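Local coordinates for Alpha/beta hydrolase fold protein (Ochrobactrum, PDB 4G9E) that hydrolyses N-acyl homoserine lactones, opening the lactone ring of these bacterial signals, and is held here with the ring-opened N-butanoyl-L-homoserine, at residues Glu7-Ser11 with His12-Ala16; Met84-Val87 with Met88-Gly92; Arg131-Val134 with Gly135-Phe138; Leu224-Val227 with Ser228-Phe232; Ala41-Glu45 with Gly46-Lys50. One frame throughout, in Å; residues are numbered along the deposited sequence. Where two conformers were deposited one is given.

Interaction 1 (Glu7-Ser11 with His12-Ala16)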
loop_
_atom_site.group_PDB
_atom_site.type_symbol
_atom_site.label_atom_id
_atom_site.label_comp_id
_atom_site.label_asym_id
_atom_site.label_seq_id
_atom_site.Cartn_x
_atom_site.Cartn_y
_atom_site.Cartn_z
ATOM N N GLU A 7 18.057 4.331 -7.471
ATOM C CA GLU A 7 17.010 4.702 -8.411
ATOM C C GLU A 7 17.040 3.815 -9.644
ATOM O O GLU A 7 18.107 3.435 -10.127
ATOM C CB GLU A 7 17.138 6.181 -8.783
ATOM C CG GLU A 7 16.910 7.089 -7.585
ATOM C CD GLU A 7 17.339 8.518 -7.816
ATOM O OE1 GLU A 7 17.972 8.804 -8.856
ATOM O OE2 GLU A 7 17.038 9.360 -6.944
ATOM N N LEU A 8 15.851 3.472 -10.126
ATOM C CA LEU A 8 15.698 2.642 -11.310
ATOM C C LEU A 8 15.115 3.452 -12.454
ATOM O O LEU A 8 14.158 4.198 -12.269
ATOM C CB LEU A 8 14.755 1.480 -11.022
ATOM C CG LEU A 8 15.169 0.476 -9.948
ATOM C CD1 LEU A 8 14.065 -0.555 -9.737
ATOM C CD2 LEU A 8 16.482 -0.201 -10.321
ATOM N N GLU A 9 15.687 3.290 -13.641
ATOM C CA GLU A 9 15.098 3.858 -14.841
ATOM C C GLU A 9 14.084 2.865 -15.389
ATOM O O GLU A 9 14.450 1.808 -15.906
ATOM C CB GLU A 9 16.176 4.166 -15.884
ATOM C CG GLU A 9 17.103 5.308 -15.499
ATOM C CD GLU A 9 16.396 6.654 -15.442
ATOM O OE1 GLU A 9 15.247 6.752 -15.926
ATOM O OE2 GLU A 9 16.994 7.615 -14.913
ATOM N N THR A 10 12.804 3.197 -15.259
ATOM C CA THR A 10 11.748 2.308 -15.718
ATOM C C THR A 10 10.961 2.962 -16.832
ATOM O O THR A 10 11.138 4.145 -17.127
ATOM C CB THR A 10 10.754 1.933 -14.590
ATOM O OG1 THR A 10 9.845 3.021 -14.357
ATOM C CG2 THR A 10 11.496 1.568 -13.303
ATOM N N SER A 11 10.067 2.193 -17.437
ATOM C CA SER A 11 9.226 2.719 -18.501
ATOM C C SER A 11 8.264 3.785 -17.998
ATOM O O SER A 11 7.695 4.522 -18.804
ATOM C CB SER A 11 8.448 1.596 -19.196
ATOM O OG SER A 11 7.449 1.049 -18.353
ATOM N N HIS A 12 8.093 3.867 -16.678
ATOM C CA HIS A 12 7.198 4.838 -16.069
ATOM C C HIS A 12 7.917 6.111 -15.651
ATOM O O HIS A 12 7.279 7.121 -15.342
ATOM C CB HIS A 12 6.548 4.222 -14.833
ATOM C CG HIS A 12 5.519 3.187 -15.145
ATOM N ND1 HIS A 12 5.831 1.863 -15.371
ATOM C CD2 HIS A 12 4.177 3.289 -15.286
ATOM C CE1 HIS A 12 4.721 1.193 -15.627
ATOM N NE2 HIS A 12 3.705 2.037 -15.593
ATOM N N GLY A 13 9.241 6.058 -15.626
ATOM C CA GLY A 13 10.031 7.140 -15.075
ATOM C C GLY A 13 11.099 6.601 -14.143
ATOM O O GLY A 13 11.323 5.395 -14.062
ATOM N N ARG A 14 11.773 7.500 -13.441
ATOM C CA ARG A 14 12.833 7.094 -12.534
ATOM C C ARG A 14 12.223 6.830 -11.166
ATOM O O ARG A 14 11.663 7.728 -10.551
ATOM C CB ARG A 14 13.907 8.174 -12.455
ATOM C CG ARG A 14 15.206 7.693 -11.830
ATOM C CD ARG A 14 16.256 8.790 -11.813
ATOM N NE ARG A 14 15.864 9.903 -10.954
ATOM C CZ ARG A 14 15.593 11.127 -11.392
ATOM N NH1 ARG A 14 15.676 11.407 -12.687
ATOM N NH2 ARG A 14 15.243 12.075 -10.532
ATOM N N ILE A 15 12.330 5.589 -10.707
ATOM C CA ILE A 15 11.690 5.197 -9.461
ATOM C C ILE A 15 12.709 5.006 -8.343
ATOM O O ILE A 15 13.695 4.280 -8.486
ATOM C CB ILE A 15 10.810 3.941 -9.649
ATOM C CG1 ILE A 15 9.630 4.278 -10.566
ATOM C CG2 ILE A 15 10.322 3.417 -8.303
ATOM C CD1 ILE A 15 8.733 3.104 -10.877
ATOM N N ALA A 16 12.462 5.691 -7.232
ATOM C CA ALA A 16 13.313 5.592 -6.057
ATOM C C ALA A 16 12.985 4.316 -5.287
ATOM O O ALA A 16 11.812 3.975 -5.114
ATOM C CB ALA A 16 13.112 6.803 -5.174
HETATM O O HOH W 1 16.858 11.880 -7.929
HETATM O O HOH W 2 16.455 10.193 -15.192
#
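Thr10 OG1 works in both directions at the tip of this hairpin: it donates to Gly13 O at 2.8 Å and accepts from His12 N at 3.0 Å. With chi1 at 78° the hydroxyl sits between the backbone N and the carbonyl carbon, where both groups are within reach. Gly13 O also takes the N-H of Thr10 (2.9 Å), so one carbonyl is gripped twice by one residue. Gly13 N closes the type I turn on Thr10 O, and the positive phi of Gly13 (133°) would jam a side chain against the preceding carbonyl. A valine in place of Thr10 would probably leave His12 N without its acceptor and the turn less firmly fixed. Further along, Leu8 and Ile15 exchange two nearly straight backbone bonds, each of 2.8 Å. On the face carrying Glu7, Glu9 and Arg14, the arginine runs between two acids. Its NE makes a salt bridge with Glu7 OE1 (3.2 Å), the carboxylate and guanidinium planes 33° apart, while Glu7 OE2 is bonded to Tyr5. Glu9 lies alongside the arginine and reaches it through a water that donates to Glu9 OE2 and accepts from Arg14 NH1 (2.9 Å). Ser11 OG is satisfied by Glu86 and Arg73. The whole is a two-residue beta hairpin, antiparallel, at the edge of the central sheet of an alpha/beta hydrolase.

Interaction 2 (Met84-Val87 with Met88-Gly92)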
loop_
_atom_site.group_PDB
_atom_site.type_symbol
_atom_site.label_atom_id
_atom_site.label_comp_id
_atom_site.label_asym_id
_atom_site.label_seq_id
_atom_site.Cartn_x
_atom_site.Cartn_y
_atom_site.Cartn_z
ATOM N N MET A 84 5.074 -1.348 -10.332
ATOM C CA MET A 84 5.712 -2.116 -9.273
ATOM C C MET A 84 6.155 -3.490 -9.769
ATOM O O MET A 84 7.173 -4.014 -9.328
ATOM C CB MET A 84 4.790 -2.240 -8.064
ATOM C CG MET A 84 4.528 -0.918 -7.344
ATOM S SD MET A 84 6.005 -0.053 -6.737
ATOM C CE MET A 84 6.313 1.091 -8.075
ATOM N N THR A 85 5.390 -4.071 -10.685
ATOM C CA THR A 85 5.779 -5.350 -11.251
ATOM C C THR A 85 7.074 -5.187 -12.059
ATOM O O THR A 85 7.961 -6.036 -11.997
ATOM C CB THR A 85 4.643 -5.963 -12.099
ATOM O OG1 THR A 85 3.480 -6.152 -11.284
ATOM C CG2 THR A 85 5.071 -7.313 -12.644
ATOM N N GLU A 86 7.184 -4.085 -12.798
ATOM C CA GLU A 86 8.398 -3.772 -13.550
ATOM C C GLU A 86 9.591 -3.537 -12.613
ATOM O O GLU A 86 10.711 -3.977 -12.883
ATOM C CB GLU A 86 8.167 -2.560 -14.468
ATOM C CG GLU A 86 9.400 -2.151 -15.264
ATOM C CD GLU A 86 9.149 -1.001 -16.223
ATOM O OE1 GLU A 86 8.005 -0.519 -16.306
ATOM O OE2 GLU A 86 10.109 -0.580 -16.903
ATOM N N VAL A 87 9.351 -2.838 -11.511
ATOM C CA VAL A 87 10.391 -2.644 -10.505
ATOM C C VAL A 87 10.899 -3.994 -9.996
ATOM O O VAL A 87 12.106 -4.240 -9.943
ATOM C CB VAL A 87 9.881 -1.769 -9.337
ATOM C CG1 VAL A 87 10.787 -1.903 -8.108
ATOM C CG2 VAL A 87 9.762 -0.316 -9.787
ATOM N N MET A 88 9.979 -4.883 -9.636
ATOM C CA MET A 88 10.385 -6.186 -9.112
ATOM C C MET A 88 11.127 -7.016 -10.168
ATOM O O MET A 88 12.050 -7.758 -9.838
ATOM C CB MET A 88 9.189 -6.941 -8.526
ATOM C CG MET A 88 8.515 -6.222 -7.355
ATOM S SD MET A 88 9.624 -5.764 -5.997
ATOM C CE MET A 88 9.877 -7.371 -5.260
ATOM N N GLN A 89 10.707 -6.877 -11.447
ATOM C CA GLN A 89 11.417 -7.513 -12.562
ATOM C C GLN A 89 12.863 -7.002 -12.601
ATOM O O GLN A 89 13.804 -7.814 -12.731
ATOM C CB GLN A 89 10.686 -7.204 -13.875
ATOM C CG GLN A 89 11.210 -7.944 -15.097
ATOM C CD GLN A 89 10.881 -9.425 -14.977
ATOM O OE1 GLN A 89 11.749 -10.290 -15.146
ATOM N NE2 GLN A 89 9.590 -9.725 -14.704
ATOM N N GLN A 90 13.055 -5.705 -12.555
ATOM C CA GLN A 90 14.404 -5.138 -12.598
ATOM C C GLN A 90 15.234 -5.564 -11.388
ATOM O O GLN A 90 16.435 -5.813 -11.498
ATOM C CB GLN A 90 14.362 -3.610 -12.709
ATOM C CG GLN A 90 13.893 -3.103 -14.070
ATOM C CD GLN A 90 14.246 -1.646 -14.308
ATOM O OE1 GLN A 90 15.071 -1.075 -13.603
ATOM N NE2 GLN A 90 13.617 -1.038 -15.306
ATOM N N LEU A 91 14.586 -5.656 -10.233
ATOM C CA LEU A 91 15.266 -6.080 -9.020
ATOM C C LEU A 91 15.517 -7.585 -9.007
ATOM O O LEU A 91 16.257 -8.088 -8.160
ATOM C CB LEU A 91 14.459 -5.691 -7.780
ATOM C CG LEU A 91 14.251 -4.205 -7.507
ATOM C CD1 LEU A 91 13.453 -4.031 -6.218
ATOM C CD2 LEU A 91 15.582 -3.484 -7.418
ATOM N N GLY A 92 14.885 -8.302 -9.932
ATOM C CA GLY A 92 15.075 -9.737 -10.057
ATOM C C GLY A 92 14.429 -10.572 -8.964
ATOM O O GLY A 92 14.944 -11.639 -8.618
HETATM O O HOH W 3 12.186 -2.126 -17.437
#
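Val87 and Leu91, one helical turn apart, lie side by side and point the same way, with Val87 CG1 3.9 Å from Leu91 CD1. The valine's chi1 of 163° turns CG1 away from its own backbone N and forward along the helix to meet the leucine. Leu91 CG also rests 3.2 Å from Val87 O, the same carbonyl that accepts Leu91 N at 2.9 Å. Cutting Leu91 back to an alanine is likely to strip Val87 CG1 of this neighbour and open a gap against the sheet. Met88 packs in the same dense manner: its chain, bent at chi2 and chi3, lays CG 3.3 Å from Met84 O, and its backbone N is bonded to that oxygen. The polar flank is looser. Glu86 and Gln90 also run alongside each other, but OE2 and NE2 are 3.9 Å apart, and a water joins them, donating to Glu86 OE2 (2.6 Å) and accepting from Gln90 NE2 (2.8 Å). The polar amide of Gln89 suits its exposed place. Gly92 ends the helix in a Schellman motif, its positive phi (73°) being easy for a residue without a side chain. Helix 77-91 thus lays its apolar side on the sheet, Val87 on Leu8 and Ile15, Met88 and Leu91 on Ile55 of strand 52-57, while Glu86 bonds to Ser11 and Gln90 to Glu9 O of the edge hairpin.

Interaction 3 (Arg131-Val134 with Gly135-Phe138)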
loop_
_atom_site.group_PDB
_atom_site.type_symbol
_atom_site.label_atom_id
_atom_site.label_comp_id
_atom_site.label_asym_id
_atom_site.label_seq_id
_atom_site.Cartn_x
_atom_site.Cartn_y
_atom_site.Cartn_z
ATOM N N ARG A 131 -16.391 -1.071 -8.179
ATOM C CA ARG A 131 -16.532 0.366 -8.356
ATOM C C ARG A 131 -17.814 0.915 -7.724
ATOM O O ARG A 131 -17.820 2.027 -7.200
ATOM C CB ARG A 131 -16.443 0.755 -9.832
ATOM C CG ARG A 131 -17.624 0.314 -10.669
ATOM C CD ARG A 131 -17.470 0.746 -12.107
ATOM N NE ARG A 131 -18.745 0.678 -12.793
ATOM C CZ ARG A 131 -18.965 1.177 -14.000
ATOM N NH1 ARG A 131 -17.982 1.768 -14.658
ATOM N NH2 ARG A 131 -20.167 1.082 -14.543
ATOM N N GLU A 132 -18.895 0.139 -7.752
ATOM C CA GLU A 132 -20.163 0.624 -7.211
ATOM C C GLU A 132 -20.223 0.603 -5.677
ATOM O O GLU A 132 -21.183 1.093 -5.082
ATOM C CB GLU A 132 -21.351 -0.139 -7.803
ATOM C CG GLU A 132 -21.515 -1.573 -7.338
ATOM C CD GLU A 132 -20.633 -2.571 -8.077
ATOM O OE1 GLU A 132 -19.843 -2.170 -8.967
ATOM O OE2 GLU A 132 -20.742 -3.775 -7.754
ATOM N N GLU A 133 -19.187 0.056 -5.046
ATOM C CA GLU A 133 -19.150 -0.122 -3.599
ATOM C C GLU A 133 -18.259 0.887 -2.899
ATOM O O GLU A 133 -18.048 0.790 -1.697
ATOM C CB GLU A 133 -18.662 -1.530 -3.258
ATOM C CG GLU A 133 -19.601 -2.618 -3.716
ATOM C CD GLU A 133 -19.019 -4.007 -3.569
ATOM O OE1 GLU A 133 -17.778 -4.155 -3.506
ATOM O OE2 GLU A 133 -19.818 -4.965 -3.533
ATOM N N VAL A 134 -17.725 1.851 -3.636
ATOM C CA VAL A 134 -16.796 2.804 -3.040
ATOM C C VAL A 134 -17.416 3.538 -1.843
ATOM O O VAL A 134 -16.778 3.689 -0.797
ATOM C CB VAL A 134 -16.243 3.790 -4.095
ATOM C CG1 VAL A 134 -15.417 4.876 -3.434
ATOM C CG2 VAL A 134 -15.407 3.034 -5.132
ATOM N N GLY A 135 -18.671 3.953 -1.982
ATOM C CA GLY A 135 -19.365 4.622 -0.899
ATOM C C GLY A 135 -19.576 3.744 0.323
ATOM O O GLY A 135 -19.624 4.237 1.446
ATOM N N GLN A 136 -19.726 2.443 0.104
ATOM C CA GLN A 136 -19.896 1.491 1.201
ATOM C C GLN A 136 -18.597 1.178 1.938
ATOM O O GLN A 136 -18.589 1.013 3.151
ATOM C CB GLN A 136 -20.508 0.190 0.688
ATOM C CG GLN A 136 -21.913 0.347 0.155
ATOM C CD GLN A 136 -22.343 -0.836 -0.680
ATOM O OE1 GLN A 136 -22.322 -1.975 -0.219
ATOM N NE2 GLN A 136 -22.729 -0.573 -1.924
ATOM N N GLY A 137 -17.495 1.094 1.206
ATOM C CA GLY A 137 -16.245 0.663 1.802
ATOM C C GLY A 137 -15.482 1.760 2.512
ATOM O O GLY A 137 -14.664 1.484 3.392
ATOM N N PHE A 138 -15.740 3.002 2.114
ATOM C CA PHE A 138 -15.062 4.162 2.663
ATOM C C PHE A 138 -16.029 5.032 3.445
ATOM O O PHE A 138 -17.214 5.106 3.125
ATOM C CB PHE A 138 -14.427 5.006 1.555
ATOM C CG PHE A 138 -13.286 4.326 0.845
ATOM C CD1 PHE A 138 -12.006 4.361 1.372
ATOM C CD2 PHE A 138 -13.494 3.657 -0.355
ATOM C CE1 PHE A 138 -10.952 3.738 0.716
ATOM C CE2 PHE A 138 -12.439 3.024 -1.008
ATOM C CZ PHE A 138 -11.172 3.073 -0.473
HETATM O O HOH W 4 -21.372 2.365 -2.542
HETATM O O HOH W 5 -20.247 4.172 -4.364
#
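A short helical turn after strand 120-124 makes this local contact, in which Val134 and Phe138 pair across one turn and the backbone is closed by carbonyls of Glu133 and Val134. Val134 CG1 touches Phe138 CD2 at 3.8 Å, the two side chains crossing at a slant. Val134 O meets the edge of the ring, in its plane, 3.3 Å from CD2, and the same oxygen accepts Phe138 N at 3.2 Å. With CG beside the backbone N (chi1 -67°), the ring is turned so that its CD2 edge faces Val134. Glu133 holds the N-cap position of helix 134-137, and its carbonyl receives Gly137 N at 3.0 Å. In the alpha/beta hydrolase fold, segments that follow the sheet strands often line the active-site pocket, and Phe138 does so here: it touches the bound N-butanoyl-L-homoserine, with Phe192 of helix 182-194 against both it and Val134. A flat apolar ring suits such a wall. Towards solvent the contact is watery. One water accepts from Gly135 N (2.9 Å), and another, donating to Glu132 O at 2.8 Å, accepts from Gln136 NE2 at 3.3 Å; the extended Gln136 chain carries its amide to that water. The acidic ends of Glu132 and Glu133 both form salt bridges with Arg201, and Glu133 OE1 also accepts Ala130 N.

Interaction 4 (Leu224-Val227 with Ser228-Phe232)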
loop_
_atom_site.group_PDB
_atom_site.type_symbol
_atom_site.label_atom_id
_atom_site.label_comp_id
_atom_site.label_asym_id
_atom_site.label_seq_id
_atom_site.Cartn_x
_atom_site.Cartn_y
_atom_site.Cartn_z
ATOM N N LEU A 224 -14.698 -0.534 8.775
ATOM C CA LEU A 224 -14.246 -1.837 9.246
ATOM C C LEU A 224 -15.353 -2.886 9.200
ATOM O O LEU A 224 -15.075 -4.073 9.015
ATOM C CB LEU A 224 -13.652 -1.732 10.651
ATOM C CG LEU A 224 -12.433 -0.816 10.745
ATOM C CD1 LEU A 224 -11.889 -0.817 12.160
ATOM C CD2 LEU A 224 -11.361 -1.246 9.755
ATOM N N ASP A 225 -16.601 -2.462 9.381
ATOM C CA ASP A 225 -17.745 -3.365 9.271
ATOM C C ASP A 225 -17.827 -3.954 7.870
ATOM O O ASP A 225 -18.115 -5.136 7.690
ATOM C CB ASP A 225 -19.057 -2.632 9.569
ATOM C CG ASP A 225 -19.215 -2.279 11.029
ATOM O OD1 ASP A 225 -18.413 -2.767 11.847
ATOM O OD2 ASP A 225 -20.158 -1.526 11.357
ATOM N N PHE A 226 -17.594 -3.108 6.871
ATOM C CA PHE A 226 -17.628 -3.549 5.487
ATOM C C PHE A 226 -16.492 -4.534 5.234
ATOM O O PHE A 226 -16.691 -5.605 4.661
ATOM C CB PHE A 226 -17.504 -2.352 4.546
ATOM C CG PHE A 226 -17.540 -2.724 3.096
ATOM C CD1 PHE A 226 -16.378 -3.035 2.419
ATOM C CD2 PHE A 226 -18.740 -2.757 2.409
ATOM C CE1 PHE A 226 -16.407 -3.376 1.086
ATOM C CE2 PHE A 226 -18.774 -3.096 1.071
ATOM C CZ PHE A 226 -17.606 -3.411 0.414
ATOM N N VAL A 227 -15.294 -4.166 5.672
ATOM C CA VAL A 227 -14.120 -5.004 5.478
ATOM C C VAL A 227 -14.313 -6.392 6.095
ATOM O O VAL A 227 -13.916 -7.402 5.511
ATOM C CB VAL A 227 -12.869 -4.316 6.057
ATOM C CG1 VAL A 227 -11.705 -5.289 6.151
ATOM C CG2 VAL A 227 -12.507 -3.109 5.208
ATOM N N SER A 228 -14.939 -6.442 7.267
ATOM C CA SER A 228 -15.140 -7.711 7.963
ATOM C C SER A 228 -16.151 -8.612 7.255
ATOM O O SER A 228 -16.323 -9.771 7.630
ATOM C CB SER A 228 -15.575 -7.475 9.412
ATOM O OG SER A 228 -16.910 -7.013 9.463
ATOM N N LYS A 229 -16.815 -8.079 6.233
ATOM C CA LYS A 229 -17.812 -8.842 5.491
ATOM C C LYS A 229 -17.348 -9.212 4.082
ATOM O O LYS A 229 -18.032 -9.942 3.365
ATOM C CB LYS A 229 -19.134 -8.075 5.428
ATOM C CG LYS A 229 -19.826 -7.938 6.776
ATOM C CD LYS A 229 -21.084 -7.083 6.676
ATOM C CE LYS A 229 -21.768 -6.939 8.027
ATOM N NZ LYS A 229 -22.228 -8.249 8.560
ATOM N N VAL A 230 -16.185 -8.711 3.683
ATOM C CA VAL A 230 -15.650 -9.012 2.363
ATOM C C VAL A 230 -15.239 -10.480 2.271
ATOM O O VAL A 230 -14.634 -11.020 3.198
ATOM C CB VAL A 230 -14.446 -8.110 2.029
ATOM C CG1 VAL A 230 -13.740 -8.583 0.763
ATOM C CG2 VAL A 230 -14.891 -6.660 1.901
ATOM N N LYS A 231 -15.584 -11.120 1.156
ATOM C CA LYS A 231 -15.192 -12.504 0.923
ATOM C C LYS A 231 -13.782 -12.580 0.354
ATOM O O LYS A 231 -13.479 -11.963 -0.668
ATOM C CB LYS A 231 -16.159 -13.203 -0.034
ATOM C CG LYS A 231 -15.801 -14.665 -0.267
ATOM C CD LYS A 231 -16.393 -15.211 -1.554
ATOM C CE LYS A 231 -15.890 -16.622 -1.819
ATOM N NZ LYS A 231 -14.401 -16.683 -1.845
ATOM N N PHE A 232 -12.921 -13.337 1.027
ATOM C CA PHE A 232 -11.566 -13.585 0.551
ATOM C C PHE A 232 -11.400 -15.068 0.257
ATOM O O PHE A 232 -11.907 -15.914 0.997
ATOM C CB PHE A 232 -10.530 -13.172 1.599
ATOM C CG PHE A 232 -10.484 -11.699 1.869
ATOM C CD1 PHE A 232 -11.295 -11.129 2.837
ATOM C CD2 PHE A 232 -9.617 -10.881 1.160
ATOM C CE1 PHE A 232 -11.253 -9.770 3.084
ATOM C CE2 PHE A 232 -9.564 -9.526 1.405
ATOM C CZ PHE A 232 -10.386 -8.968 2.369
HETATM O O HOH W 6 -16.683 -4.987 12.225
HETATM O O HOH W 7 -13.646 -10.223 5.627
#
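The ring of Phe226 meets Val230 CG2 obliquely, neither squarely over its face nor at its edge, with CE1 3.7 Å from the methyl. Its CG stands opposite the backbone N (chi1 -180°), which swings the ring along the chain to the valine one turn on. Val230 CG2 also rests 3.5 Å from Phe226 O. The second ring, Phe232, has at its edge, in plane, a water that donates to both Val227 O (2.8 Å) and Val230 O (2.7 Å). Between the rings the chain leaves helix 224-227 through a type I turn from Val227 to Val230. Ser228 N is still bonded in helical fashion to Leu224 O, whereas Lys229 N and Val230 N bond three residues back, to Phe226 O and Val227 O. Ser228 OG turns back to donate to Asp225 O at 2.8 Å, from above the plane of that carbonyl; a small hydroxyl is well suited to cover a carbonyl at a helix end. The aliphatic part of Lys229 covers the same oxygen, CG at 3.4 Å. Val227 and Phe232 lie inward on Val213 of strand 211-216, and Val230 and Phe232 on Val204 of helix 200-206. The chemistry is divided: apolar groups anchor the turn to the body of the domain, while a serine, backbone N-H groups and water take up the carbonyls that the ending helix no longer pairs in alpha-helical fashion.

Interaction 5 (Ala41-Glu45 with Gly46-Lys50)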
loop_
_atom_site.group_PDB
_atom_site.type_symbol
_atom_site.label_atom_id
_atom_site.label_comp_id
_atom_site.label_asym_id
_atom_site.label_seq_id
_atom_site.Cartn_x
_atom_site.Cartn_y
_atom_site.Cartn_z
ATOM N N ALA A 41 9.750 3.756 7.490
ATOM C CA ALA A 41 10.929 3.782 8.353
ATOM C C ALA A 41 10.880 2.781 9.520
ATOM O O ALA A 41 11.877 2.127 9.805
ATOM C CB ALA A 41 11.172 5.198 8.872
ATOM N N PRO A 42 9.734 2.668 10.223
ATOM C CA PRO A 42 9.751 1.740 11.368
ATOM C C PRO A 42 10.056 0.295 10.968
ATOM O O PRO A 42 10.705 -0.431 11.720
ATOM C CB PRO A 42 8.330 1.846 11.930
ATOM C CG PRO A 42 7.860 3.202 11.510
ATOM C CD PRO A 42 8.479 3.435 10.156
ATOM N N GLN A 43 9.583 -0.113 9.795
ATOM C CA GLN A 43 9.834 -1.453 9.292
ATOM C C GLN A 43 11.209 -1.551 8.649
ATOM O O GLN A 43 11.950 -2.492 8.923
ATOM C CB GLN A 43 8.733 -1.882 8.324
ATOM C CG GLN A 43 7.414 -2.188 9.015
ATOM C CD GLN A 43 6.722 -0.947 9.543
ATOM O OE1 GLN A 43 6.633 0.061 8.846
ATOM N NE2 GLN A 43 6.230 -1.015 10.776
ATOM N N LEU A 44 11.561 -0.580 7.811
ATOM C CA LEU A 44 12.871 -0.572 7.168
ATOM C C LEU A 44 14.010 -0.663 8.172
ATOM O O LEU A 44 14.957 -1.414 7.975
ATOM C CB LEU A 44 13.050 0.693 6.328
ATOM C CG LEU A 44 12.317 0.729 4.985
ATOM C CD1 LEU A 44 12.129 2.162 4.511
ATOM C CD2 LEU A 44 13.061 -0.097 3.940
ATOM N N GLU A 45 13.910 0.120 9.240
ATOM C CA GLU A 45 15.005 0.299 10.186
ATOM C C GLU A 45 14.889 -0.568 11.437
ATOM O O GLU A 45 15.828 -0.651 12.228
ATOM C CB GLU A 45 15.089 1.766 10.606
ATOM C CG GLU A 45 15.294 2.730 9.454
ATOM C CD GLU A 45 15.236 4.179 9.898
ATOM O OE1 GLU A 45 15.159 4.423 11.123
ATOM O OE2 GLU A 45 15.260 5.069 9.021
ATOM N N GLY A 46 13.737 -1.202 11.620
ATOM C CA GLY A 46 13.484 -2.007 12.800
ATOM C C GLY A 46 13.656 -3.495 12.586
ATOM O O GLY A 46 14.328 -3.932 11.650
ATOM N N GLU A 47 13.016 -4.259 13.457
ATOM C CA GLU A 47 13.214 -5.705 13.482
ATOM C C GLU A 47 12.792 -6.373 12.142
ATOM O O GLU A 47 13.387 -7.345 11.717
ATOM C CB GLU A 47 12.450 -6.321 14.662
ATOM C CG GLU A 47 13.219 -6.113 15.948
ATOM C CD GLU A 47 14.729 -6.380 15.819
ATOM O OE1 GLU A 47 15.486 -5.387 15.929
ATOM O OE2 GLU A 47 15.219 -7.558 15.681
ATOM N N ILE A 48 11.751 -5.819 11.514
ATOM C CA ILE A 48 11.290 -6.390 10.258
ATOM C C ILE A 48 12.400 -6.306 9.201
ATOM O O ILE A 48 12.757 -7.309 8.574
ATOM C CB ILE A 48 9.997 -5.706 9.745
ATOM C CG1 ILE A 48 8.848 -5.849 10.751
ATOM C CG2 ILE A 48 9.598 -6.280 8.389
ATOM C CD1 ILE A 48 8.404 -7.277 10.992
ATOM N N GLY A 49 12.940 -5.104 9.016
ATOM C CA GLY A 49 13.981 -4.862 8.033
ATOM C C GLY A 49 15.326 -5.474 8.362
ATOM O O GLY A 49 16.143 -5.711 7.465
ATOM N N LYS A 50 15.581 -5.702 9.644
ATOM C CA LYS A 50 16.812 -6.387 10.025
ATOM C C LYS A 50 16.808 -7.855 9.631
ATOM O O LYS A 50 17.827 -8.373 9.309
ATOM C CB LYS A 50 17.106 -6.224 11.544
ATOM C CG LYS A 50 17.367 -4.754 11.935
ATOM C CD LYS A 50 17.342 -4.544 13.465
ATOM C CE LYS A 50 17.447 -3.106 13.979
ATOM N NZ LYS A 50 18.112 -3.103 15.300
HETATM O O HOH W 8 10.238 -3.260 12.218
#
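Gln43 and Ile48 approach at their CB atoms, 4.3 Å apart, and then diverge across the kink between two short helices. Ile48 starts out toward the preceding helix, placing CB 3.8 Å from Gln43 O, but its branches then turn off toward Asp259 and Ala263 of helix 255-270. Gln43 leads away as well: its amide NE2 leaves the kink to bond with Asp259 and Phe251 O. Backbone contacts bring the two helices together at this point. Gln43 O receives Gly49 N at 2.8 Å in a bent, weak bond, with Gly46 N a longer and also weak donor. Two short helices follow one another, 41-45 running into 47-51 through a tight corner at Gly46, just before strand 52-57 of the alpha/beta hydrolase sheet, with Gly46 at the N-cap position of the second helix. Glycine fits both tight places, since a CB on Gly46 would collide with Pro42 O and one on Gly49 with Leu44 O and Gln43 O. The Gly49 CA instead makes a CA-H...O contact with Leu44 O, 3.6 Å long and fairly straight at 164°. A water spans the corner from Pro42 O (2.9 Å) to Ile48 N (3.1 Å). On the outer side, Lys50 stretches its extended chain along the kink, laying CE 3.4 Å from Glu45 O and bringing NZ to a salt bridge with Glu47 OE1 (3.5 Å).

How the interactions relate
All five contacts are local and partly buried, each with a buried apolar side (Ile15, Val87, Phe138, Val227 and Ile48 in turn) and an exposed polar one. Interactions 1 and 2 hold the same corner, where polar bonds join the edge hairpin to helix 77-91. Interactions 3 and 4 meet each other across the chain's centre from interaction 2, through packing of Phe226 on Gln136 and Gly137. Interaction 5 touches none of the others. Strand pairing, with a salt bridge across it, marks interaction 1, regular helical bonding interaction 2; short helices, their ends and turns, mark interactions 3 to 5, and a water bridge occurs in every one of the five. Only interaction 3 reaches the ligand.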